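Local atomic coordinates of protein pid-3 (Caenorhabditis elegans, PDB entry 7OCX), a protein that probably contributes to piRNA (21U-RNA) biogenesis as part of the PETISCO complex, pairing through its RNA recognition motif domain with that of TOFU-6. Residues Lys70-Arg73 and Asn74-Leu77. Sequence-based numbering, arbitrary orientation.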
# COMPACT_ATOMS: atom_id res chain seq x y z
N LYS B 70 10.10 -5.09 -9.70
CA LYS B 70 9.42 -4.78 -10.95
C LYS B 70 7.97 -4.41 -10.62
O LYS B 70 7.15 -5.27 -10.30
CB LYS B 70 9.47 -5.98 -11.90
CG LYS B 70 8.86 -5.72 -13.27
CD LYS B 70 9.66 -6.39 -14.39
CE LYS B 70 9.05 -7.70 -14.89
NZ LYS B 70 7.58 -7.65 -15.12
N LEU B 71 7.66 -3.11 -10.68
CA LEU B 71 6.28 -2.68 -10.49
C LEU B 71 5.42 -3.03 -11.69
O LEU B 71 4.25 -3.42 -11.53
CB LEU B 71 6.21 -1.19 -10.20
CG LEU B 71 6.86 -0.70 -8.91
CD1 LEU B 71 6.75 0.83 -8.80
CD2 LEU B 71 6.22 -1.39 -7.71
N ASP B 72 5.95 -2.88 -12.89
CA ASP B 72 5.29 -3.26 -14.13
C ASP B 72 6.39 -3.20 -15.18
O ASP B 72 7.56 -2.91 -14.87
CB ASP B 72 4.04 -2.39 -14.39
CG ASP B 72 4.34 -0.91 -14.65
OD1 ASP B 72 5.49 -0.55 -14.95
OD2 ASP B 72 3.38 -0.09 -14.53
N ARG B 73 6.05 -3.54 -16.41
CA ARG B 73 7.08 -3.63 -17.43
C ARG B 73 7.75 -2.29 -17.73
O ARG B 73 8.74 -2.25 -18.47
CB ARG B 73 6.49 -4.23 -18.70
CG ARG B 73 5.30 -3.46 -19.25
CD ARG B 73 4.94 -4.00 -20.62
NE ARG B 73 3.85 -3.27 -21.25
CZ ARG B 73 2.61 -3.71 -21.33
NH1 ARG B 73 2.25 -4.87 -20.80
NH2 ARG B 73 1.70 -2.98 -21.97
N ASN B 74 7.25 -1.20 -17.17
CA ASN B 74 7.83 0.11 -17.43
C ASN B 74 8.51 0.71 -16.21
O ASN B 74 9.10 1.80 -16.33
CB ASN B 74 6.75 1.07 -17.92
CG ASN B 74 6.20 0.68 -19.24
OD1 ASN B 74 6.94 0.47 -20.20
ND2 ASN B 74 4.88 0.54 -19.31
N HIS B 75 8.44 0.07 -15.04
CA HIS B 75 8.92 0.68 -13.81
C HIS B 75 9.57 -0.35 -12.92
O HIS B 75 8.94 -1.36 -12.60
CB HIS B 75 7.77 1.36 -13.05
CG HIS B 75 7.08 2.42 -13.83
ND1 HIS B 75 6.04 2.16 -14.69
CD2 HIS B 75 7.33 3.75 -13.91
CE1 HIS B 75 5.64 3.30 -15.24
NE2 HIS B 75 6.41 4.27 -14.79
N LYS B 76 10.81 -0.07 -12.52
CA LYS B 76 11.59 -0.84 -11.56
C LYS B 76 12.02 0.08 -10.42
O LYS B 76 12.53 1.18 -10.67
CB LYS B 76 12.80 -1.47 -12.24
CG LYS B 76 13.68 -2.34 -11.34
CD LYS B 76 14.78 -2.99 -12.18
CE LYS B 76 15.79 -3.74 -11.33
NZ LYS B 76 16.95 -4.23 -12.16
N LEU B 77 11.84 -0.38 -9.19
CA LEU B 77 12.20 0.40 -8.02
C LEU B 77 13.67 0.27 -7.65
O LEU B 77 14.27 -0.80 -7.75
CB LEU B 77 11.36 -0.04 -6.82
CG LEU B 77 9.88 0.32 -6.73
CD1 LEU B 77 9.35 -0.29 -5.44
CD2 LEU B 77 9.71 1.81 -6.71
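Opposite H75 the strand 70-72 carries two residues, L71 and D72, in a classic beta bulge within the hairpin of strands 70-72 and 75-81, closed by a type I turn from D72 to H75 that shares both of these residues with the bulge. H75 O accepts L71 N at 2.9 Å and, weakly, D72 N, while H75 N returns a bond to D72 O. The carboxylate of D72 ties this turn together. D72 holds its CG between its own backbone N and carbonyl carbon (chi1 66°), which turns OD1 toward N74 N and H75 ND1; N74 N reaches OD1 at 2.9 Å from above the carboxylate plane. The same OD1 offers its syn lone pair to H75 ND1 at 2.8 Å, the oxygen lying almost in the imidazole plane although ring and carboxylate are turned 53° apart. An alanine at D72 would remove the oxygen that both donors share and is likely to leave N74 N and H75 ND1 without it, the ring freer to turn. Beyond the bulge, the side chains of L71 and L77 meet nearly perpendicular, L71 CD1 meeting L77 CD2 at 3.8 Å, beside Y20. At the turn, R73 forms a salt bridge with D71 of the TOFU-6 chain, and N74 ND2 hydrogen-bonds D16 of that chain. Such a bulged hairpin, here leading into the last strand of an RRM-type sheet, presents its turn to the partner domain of the PID-3–TOFU-6 complex.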